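Side-chain contacts in chromatin structure-remodeling complex subunit RSC2 (Saccharomyces cerevisiae, PDB 4BB7), which serves in the ATP-dependent RSC complex that positions nucleosomes and transfers histone octamers to naked DNA, and is represented here by the region carrying its BAH domain, a histone H3-binding module: residues A[79-82]-A[83-87]; A[93-96]-A[97-101]; A[109-112]-A[113-116]; A[194-197]-A[198-201]. All blocks are in the same frame, centred on the assembly; numbering follows the deposited sequence.

The four contacts are local turns in a chain built mainly of strands, and they fall into two pairs. Contacts 1 and 3, with centres about 15 Å apart, meet through aromatic packing, where Tyr82 OH lies 3.0 Å from Phe109 CZ. Contacts 2 and 4, also about 15 Å between centres, are joined by a probable hydrogen bond of 3.1 Å from Arg93 NH1 to Pro197 O. Contacts 3 and 4 are the most distant, with centres about 32 Å apart and on opposite sides of the chain's centre. Contacts 1, 2 and 3 all belong to the BAH sequence range, whereas contact 4 lies in a later loop.

Contact 1 of 4, residues A[79-82]-A[83-87]; sequences RLFY and KNEVM
Glu85 reaches back past the rings of Phe81 and Tyr82 to bond with the strand that carries them. With CG anti to the backbone N (chi1 176°), the extended chain carries OE1 back to Tyr82 N, 2.8 Å away, in a hydrogen bond that meets the oxygen nearly head-on. The carboxylate presents itself to the edge of the Phe81 ring, the two planes 61° apart, with OE1 3.7 Å from Phe81 CD1. Against Tyr82 it is turned less steeply, at 42°, and OE1 comes 3.2 Å from Tyr82 CD2. The backbone here forms a type II beta turn from Tyr82 to Glu85, closed by the bond of 3.2 Å from Glu85 N to Tyr82 O. Met87 CE approaches Phe81 CE1 at 4.4 Å. Tyr82 is held outside the turn too, its ring stacked on Phe109 and its hydroxyl bonded to Glu129. The second oxygen, Glu85 OE2, takes a bond of 2.7 Å from a water that also donates to Leu80 O and accepts weakly from Arg79 NE. Both oxygens of this buried carboxylate thus have donors, and Arg79, though salt-bridged to Glu219 and not in contact with its NH2 5.2 Å from Glu85 OE2, may favour the ionised form.

Contact 2 of 4, residues A[93-96]-A[97-101]; sequences RDHL and VSNLV
Asn99 brings its amide nitrogen ND2 up to the edge of the His95 imidazole, close to the ring plane, 3.4 Å from both His95 ND1 and His95 CB. The bond to ND1 is weak, and amide and ring stand almost perpendicular, with planes 89° apart. The far nitrogen of the ring, NE2, is bonded to Trp66. Asn99 CG lies beside its own backbone N (chi1 -66°), which sets the amide carbon 3.2 Å from Leu96 O, the same oxygen that accepts from Asn99 N at 2.7 Å. That backbone bond starts a 3-10 turn over residues 97-99, continued by Leu100 N to Val97 O at 3.2 Å. The turn joins strands 87-96 and 100-108, fourth and fifth in chain order though not adjacent in the six-stranded sheet, and is reminiscent of the 3-10 turn before the last strand of SH3 domains, to whose clan the BAH domain belongs. An alanine in place of Asn99 is likely to cost His95 ND1 its weak bond and the ring edge its amide neighbour. Ser98 OG packs 3.3 Å from Leu96 CB, while Leu96 rests on Trp61 of strand 60-68 and Asn99 on Leu35 of strand 32-35.

Contact 3 of 4, residues A[109-112]-A[113-116]; sequences FTRY and QRGN
The short helix 109-114 of the BAH domain, weak in its last residues, leads into strand 115-117. Its last turn is held by Arg111 O, which accepts from two amides: Arg114 N at 2.8 Å, from above the carbonyl plane, and Gly115 N at 3.1 Å, nearly in line with the carbonyl bond. Gln113 meets Phe109, one turn earlier, its extended side chain crossing the phenylalanine obliquely with amide and ring planes 29° apart. Gln113 OE1 is 3.7 Å from Phe109 CE2, and NE2 lies 3.9 Å from CZ of the same ring. An alanine at Gln113 would probably uncover this part of the Phe109 ring, as the flat amide would be gone. The chain of Arg114 folds back through bends at chi2 and chi3 (133° and 36°), bringing CD 3.1 Å from Thr110 O and one guanidinium face over Arg111 CA. Tyr112 turns its ring edge to two oxygens, with CD1 3.3 Å from Gly115 O and CE1 2.9 Å from Asn116 OD1. The bonding partner of Asn116 OD1 is Arg166 of strand 166-172. Phe109 meets Phe168 of that strand, Tyr112 packs against strand 125-128, and Arg111 reaches Thr160 of strand 160-162, the antiparallel partner of strand 115-117.

Contact 4 of 4, residues A[194-197]-A[198-201]; sequences MGSP and DAPP
Ser196 OG has two polar partners, Asp198 N within the turn and Gln38 OE1 from another loop. The bond from Asp198 N is weak, 3.0 Å long with an angle of only 126° at the hydrogen, yet it links a serine hydroxyl to the amide two residues on, as in an ST turn. What makes it possible is the rotation of the serine: OG lies anti to its backbone N (chi1 167°), beside the carbonyl carbon and so on the way to Asp198. One residue further, Ala199 N donates a second weak bond, 3.4 Å, to Ser196 O, and the chain reverses round Pro197 and Asp198. Ala199 CB lies 3.9 Å from Ser196 CB. Asp198 and the Pro197 ring run side by side in the same direction, with Asp198 OD1 4.0 Å from Pro197 CG. At the mouth of the loop, Met194 is bent at chi2 and chi3 and lies alongside Pro201, its CE 4.1 Å from Pro201 CG. Pro197 O is bonded to Arg93, while Pro200 rests on Trp66 and Tyr68 of strand 60-68. Both internal bonds are weak, the three prolines have no amide hydrogen to give, and Gln38 and Arg93 bind the loop from outside, which suggests that the bend is probably not held by its internal bonds alone.

Contact 1 of 4, residues A[79-82]-A[83-87]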
# COMPACT_ATOMS: atom_id res chain seq x y z
N ARG A 79 4.69 -29.65 -17.44
CA ARG A 79 4.67 -29.62 -15.98
C ARG A 79 3.41 -30.27 -15.41
O ARG A 79 2.31 -30.11 -15.95
CB ARG A 79 4.83 -28.19 -15.45
CG ARG A 79 4.98 -28.13 -13.93
CD ARG A 79 5.65 -26.85 -13.45
NE ARG A 79 5.82 -26.83 -12.00
CZ ARG A 79 6.99 -27.01 -11.37
NH1 ARG A 79 8.10 -27.19 -12.07
NH2 ARG A 79 7.04 -26.99 -10.05
N LEU A 80 3.57 -31.00 -14.31
CA LEU A 80 2.46 -31.66 -13.65
C LEU A 80 2.11 -30.94 -12.35
O LEU A 80 2.95 -30.25 -11.77
CB LEU A 80 2.79 -33.12 -13.36
CG LEU A 80 3.02 -34.00 -14.59
CD1 LEU A 80 3.53 -35.37 -14.19
CD2 LEU A 80 1.74 -34.09 -15.40
N PHE A 81 0.87 -31.10 -11.90
CA PHE A 81 0.39 -30.42 -10.71
C PHE A 81 -0.51 -31.33 -9.89
O PHE A 81 -1.18 -32.21 -10.44
CB PHE A 81 -0.41 -29.16 -11.09
CG PHE A 81 0.38 -28.16 -11.88
CD1 PHE A 81 1.18 -27.23 -11.23
CD2 PHE A 81 0.31 -28.14 -13.26
CE1 PHE A 81 1.90 -26.30 -11.95
CE2 PHE A 81 1.03 -27.21 -13.99
CZ PHE A 81 1.83 -26.28 -13.33
N TYR A 82 -0.54 -31.12 -8.58
CA TYR A 82 -1.47 -31.84 -7.73
C TYR A 82 -2.87 -31.27 -7.91
O TYR A 82 -3.02 -30.14 -8.38
CB TYR A 82 -1.06 -31.75 -6.26
CG TYR A 82 0.34 -32.25 -6.00
CD1 TYR A 82 0.61 -33.61 -5.91
CD2 TYR A 82 1.40 -31.36 -5.84
CE1 TYR A 82 1.89 -34.07 -5.67
CE2 TYR A 82 2.68 -31.82 -5.60
CZ TYR A 82 2.92 -33.17 -5.52
OH TYR A 82 4.20 -33.62 -5.29
N LYS A 83 -3.88 -32.05 -7.56
CA LYS A 83 -5.23 -31.52 -7.52
C LYS A 83 -5.29 -30.48 -6.41
O LYS A 83 -4.96 -30.77 -5.26
CB LYS A 83 -6.25 -32.64 -7.27
CG LYS A 83 -7.68 -32.14 -7.15
CD LYS A 83 -8.68 -33.25 -7.41
CE LYS A 83 -8.57 -33.78 -8.84
NZ LYS A 83 -9.61 -34.81 -9.15
N ASN A 84 -5.70 -29.27 -6.77
CA ASN A 84 -5.77 -28.17 -5.81
C ASN A 84 -4.41 -27.63 -5.39
O ASN A 84 -4.26 -27.11 -4.28
CB ASN A 84 -6.57 -28.59 -4.58
CG ASN A 84 -8.01 -28.86 -4.89
OD1 ASN A 84 -8.65 -28.12 -5.65
ND2 ASN A 84 -8.55 -29.94 -4.32
N GLU A 85 -3.42 -27.73 -6.27
CA GLU A 85 -2.09 -27.21 -5.96
C GLU A 85 -2.03 -25.70 -6.12
O GLU A 85 -2.64 -25.14 -7.03
CB GLU A 85 -1.01 -27.86 -6.84
CG GLU A 85 0.38 -27.27 -6.60
CD GLU A 85 1.48 -27.97 -7.38
OE1 GLU A 85 1.22 -29.04 -7.97
OE2 GLU A 85 2.62 -27.45 -7.38
N VAL A 86 -1.30 -25.05 -5.22
CA VAL A 86 -1.00 -23.62 -5.34
C VAL A 86 0.49 -23.37 -5.11
O VAL A 86 1.18 -24.17 -4.48
CB VAL A 86 -1.82 -22.77 -4.34
CG1 VAL A 86 -3.31 -23.02 -4.52
CG2 VAL A 86 -1.39 -23.04 -2.90
N MET A 87 0.98 -22.25 -5.63
CA MET A 87 2.37 -21.85 -5.43
C MET A 87 2.44 -20.51 -4.71
O MET A 87 1.60 -19.64 -4.92
CB MET A 87 3.09 -21.74 -6.78
CG MET A 87 3.53 -23.07 -7.38
SD MET A 87 2.16 -24.06 -8.02
CE MET A 87 1.44 -22.93 -9.21
O HOH W 1 3.86 -28.29 -9.65

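Contact 2 of 4, residues A[93-96]-A[97-101]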
# COMPACT_ATOMS: atom_id res chain seq x y z
N ARG A 93 -0.09 -8.06 -1.00
CA ARG A 93 -1.00 -7.01 -1.43
C ARG A 93 -1.98 -6.60 -0.34
O ARG A 93 -2.31 -7.38 0.55
CB ARG A 93 -1.79 -7.47 -2.67
CG ARG A 93 -0.96 -7.59 -3.94
CD ARG A 93 -0.39 -6.24 -4.36
NE ARG A 93 0.17 -6.27 -5.70
CZ ARG A 93 -0.45 -5.84 -6.79
NH1 ARG A 93 -1.67 -5.32 -6.69
NH2 ARG A 93 0.14 -5.90 -7.97
N ASP A 94 -2.44 -5.35 -0.41
CA ASP A 94 -3.44 -4.84 0.52
C ASP A 94 -4.84 -4.97 -0.08
O ASP A 94 -5.05 -4.64 -1.25
CB ASP A 94 -3.16 -3.37 0.85
CG ASP A 94 -1.86 -3.18 1.61
OD1 ASP A 94 -1.34 -4.17 2.16
OD2 ASP A 94 -1.36 -2.03 1.67
N HIS A 95 -5.78 -5.45 0.72
CA HIS A 95 -7.17 -5.54 0.30
C HIS A 95 -8.10 -4.87 1.30
O HIS A 95 -7.79 -4.78 2.49
CB HIS A 95 -7.60 -6.99 0.16
CG HIS A 95 -6.79 -7.78 -0.83
ND1 HIS A 95 -7.30 -8.19 -2.04
CD2 HIS A 95 -5.53 -8.28 -0.76
CE1 HIS A 95 -6.38 -8.89 -2.69
NE2 HIS A 95 -5.30 -8.95 -1.93
N LEU A 96 -9.25 -4.40 0.82
CA LEU A 96 -10.36 -4.08 1.70
C LEU A 96 -10.92 -5.40 2.21
O LEU A 96 -11.15 -6.31 1.41
CB LEU A 96 -11.45 -3.32 0.93
CG LEU A 96 -11.06 -1.96 0.34
CD1 LEU A 96 -12.17 -1.40 -0.53
CD2 LEU A 96 -10.72 -0.98 1.46
N VAL A 97 -11.13 -5.52 3.52
CA VAL A 97 -11.59 -6.78 4.10
C VAL A 97 -12.93 -7.23 3.50
O VAL A 97 -13.33 -8.38 3.64
CB VAL A 97 -11.69 -6.72 5.63
CG1 VAL A 97 -10.35 -6.34 6.24
CG2 VAL A 97 -12.77 -5.74 6.06
N SER A 98 -13.60 -6.31 2.82
CA SER A 98 -14.82 -6.64 2.10
C SER A 98 -14.54 -7.59 0.93
O SER A 98 -15.46 -8.21 0.39
CB SER A 98 -15.52 -5.37 1.62
OG SER A 98 -14.57 -4.47 1.06
N ASN A 99 -13.27 -7.72 0.55
CA ASN A 99 -12.88 -8.62 -0.52
C ASN A 99 -12.92 -10.10 -0.12
O ASN A 99 -13.07 -10.97 -0.96
CB ASN A 99 -11.48 -8.28 -1.05
CG ASN A 99 -11.43 -6.93 -1.75
OD1 ASN A 99 -12.46 -6.39 -2.15
ND2 ASN A 99 -10.23 -6.39 -1.89
N LEU A 100 -12.77 -10.36 1.18
CA LEU A 100 -12.80 -11.73 1.69
C LEU A 100 -14.12 -12.40 1.33
O LEU A 100 -15.19 -11.89 1.66
CB LEU A 100 -12.61 -11.75 3.21
CG LEU A 100 -11.24 -11.36 3.77
CD1 LEU A 100 -11.35 -11.09 5.26
CD2 LEU A 100 -10.20 -12.44 3.48
N VAL A 101 -14.04 -13.54 0.67
CA VAL A 101 -15.25 -14.24 0.25
C VAL A 101 -15.38 -15.61 0.91
O VAL A 101 -16.36 -16.33 0.68
CB VAL A 101 -15.34 -14.38 -1.28
CG1 VAL A 101 -15.42 -13.01 -1.92
CG2 VAL A 101 -14.15 -15.16 -1.82

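Contact 3 of 4, residues A[109-112]-A[113-116]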
# COMPACT_ATOMS: atom_id res chain seq x y z
N PHE A 109 3.18 -29.54 1.23
CA PHE A 109 3.26 -30.86 0.61
C PHE A 109 3.94 -31.91 1.47
O PHE A 109 3.43 -33.02 1.63
CB PHE A 109 3.97 -30.80 -0.75
CG PHE A 109 4.19 -32.15 -1.37
CD1 PHE A 109 3.11 -32.91 -1.81
CD2 PHE A 109 5.46 -32.66 -1.53
CE1 PHE A 109 3.30 -34.15 -2.38
CE2 PHE A 109 5.66 -33.91 -2.10
CZ PHE A 109 4.58 -34.66 -2.53
N THR A 110 5.09 -31.58 2.03
CA THR A 110 5.85 -32.54 2.82
C THR A 110 5.02 -33.06 4.00
O THR A 110 5.12 -34.22 4.38
CB THR A 110 7.18 -31.95 3.32
OG1 THR A 110 7.83 -31.27 2.24
CG2 THR A 110 8.08 -33.05 3.84
N ARG A 111 4.18 -32.18 4.56
CA ARG A 111 3.29 -32.55 5.66
C ARG A 111 2.09 -33.39 5.18
O ARG A 111 1.84 -34.48 5.69
CB ARG A 111 2.80 -31.29 6.39
CG ARG A 111 1.71 -31.53 7.42
CD ARG A 111 1.31 -30.21 8.07
NE ARG A 111 0.19 -30.36 8.99
CZ ARG A 111 -0.73 -29.42 9.21
NH1 ARG A 111 -0.66 -28.26 8.58
NH2 ARG A 111 -1.73 -29.66 10.06
N TYR A 112 1.36 -32.88 4.19
CA TYR A 112 0.24 -33.62 3.60
C TYR A 112 0.72 -34.98 3.09
O TYR A 112 -0.08 -35.90 2.87
CB TYR A 112 -0.38 -32.82 2.45
CG TYR A 112 -1.79 -33.23 2.09
CD1 TYR A 112 -2.57 -33.97 2.97
CD2 TYR A 112 -2.34 -32.88 0.86
CE1 TYR A 112 -3.86 -34.34 2.64
CE2 TYR A 112 -3.63 -33.25 0.51
CZ TYR A 112 -4.38 -33.98 1.41
OH TYR A 112 -5.67 -34.36 1.08
N GLN A 113 2.03 -35.10 2.91
CA GLN A 113 2.63 -36.33 2.41
C GLN A 113 2.62 -37.41 3.49
O GLN A 113 2.44 -38.59 3.20
CB GLN A 113 4.07 -36.05 1.96
CG GLN A 113 4.57 -36.95 0.86
CD GLN A 113 5.99 -36.63 0.45
OE1 GLN A 113 6.61 -35.71 1.00
NE2 GLN A 113 6.53 -37.39 -0.50
N ARG A 114 2.81 -36.98 4.74
CA ARG A 114 2.91 -37.90 5.87
C ARG A 114 1.54 -38.20 6.47
O ARG A 114 1.32 -39.28 7.01
CB ARG A 114 3.81 -37.30 6.96
CG ARG A 114 5.27 -37.14 6.56
CD ARG A 114 5.78 -35.76 6.94
NE ARG A 114 5.19 -35.27 8.19
CZ ARG A 114 5.39 -34.06 8.69
NH1 ARG A 114 6.18 -33.20 8.05
NH2 ARG A 114 4.81 -33.71 9.83
N GLY A 115 0.63 -37.24 6.40
CA GLY A 115 -0.68 -37.41 6.98
C GLY A 115 -1.63 -36.27 6.68
O GLY A 115 -1.52 -35.60 5.65
N ASN A 116 -2.57 -36.04 7.59
CA ASN A 116 -3.60 -35.02 7.41
C ASN A 116 -3.63 -33.99 8.54
O ASN A 116 -3.22 -34.29 9.66
CB ASN A 116 -4.97 -35.67 7.27
CG ASN A 116 -5.12 -36.41 5.96
OD1 ASN A 116 -4.58 -36.00 4.94
ND2 ASN A 116 -5.86 -37.52 5.99

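Contact 4 of 4, residues A[194-197]-A[198-201]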
# COMPACT_ATOMS: atom_id res chain seq x y z
N MET A 194 -1.60 -9.94 -18.11
CA MET A 194 -2.19 -9.32 -16.94
C MET A 194 -3.57 -8.80 -17.28
O MET A 194 -3.77 -8.19 -18.32
CB MET A 194 -1.31 -8.18 -16.43
CG MET A 194 0.17 -8.53 -16.34
SD MET A 194 0.50 -10.02 -15.38
CE MET A 194 -0.05 -9.51 -13.75
N GLY A 195 -4.52 -9.05 -16.39
CA GLY A 195 -5.84 -8.45 -16.51
C GLY A 195 -5.83 -7.25 -15.59
O GLY A 195 -5.11 -6.28 -15.84
N SER A 196 -6.62 -7.32 -14.53
CA SER A 196 -6.55 -6.31 -13.49
C SER A 196 -5.19 -6.40 -12.81
O SER A 196 -4.68 -7.50 -12.57
CB SER A 196 -7.65 -6.51 -12.46
OG SER A 196 -7.41 -5.73 -11.31
N PRO A 197 -4.58 -5.24 -12.52
CA PRO A 197 -3.33 -5.19 -11.75
C PRO A 197 -3.60 -5.44 -10.27
O PRO A 197 -2.70 -5.86 -9.53
CB PRO A 197 -2.84 -3.76 -11.98
CG PRO A 197 -4.08 -2.98 -12.23
CD PRO A 197 -5.01 -3.90 -12.96
N ASP A 198 -4.83 -5.18 -9.85
CA ASP A 198 -5.27 -5.49 -8.49
C ASP A 198 -5.61 -6.97 -8.37
O ASP A 198 -6.40 -7.37 -7.52
CB ASP A 198 -6.51 -4.68 -8.13
CG ASP A 198 -6.36 -3.21 -8.45
OD1 ASP A 198 -5.22 -2.70 -8.42
OD2 ASP A 198 -7.39 -2.56 -8.73
N ALA A 199 -5.01 -7.79 -9.24
CA ALA A 199 -5.32 -9.22 -9.28
C ALA A 199 -4.19 -10.02 -9.92
O ALA A 199 -3.40 -9.48 -10.69
CB ALA A 199 -6.61 -9.44 -10.03
N PRO A 200 -4.11 -11.31 -9.60
CA PRO A 200 -3.14 -12.20 -10.25
C PRO A 200 -3.36 -12.19 -11.75
O PRO A 200 -4.38 -11.67 -12.20
CB PRO A 200 -3.49 -13.58 -9.67
CG PRO A 200 -4.18 -13.29 -8.38
CD PRO A 200 -4.95 -12.02 -8.62
N PRO A 201 -2.43 -12.77 -12.52
CA PRO A 201 -2.54 -12.75 -13.99
C PRO A 201 -3.85 -13.38 -14.45
O PRO A 201 -4.35 -14.30 -13.81
CB PRO A 201 -1.36 -13.62 -14.44
CG PRO A 201 -0.38 -13.55 -13.32
CD PRO A 201 -1.22 -13.49 -12.08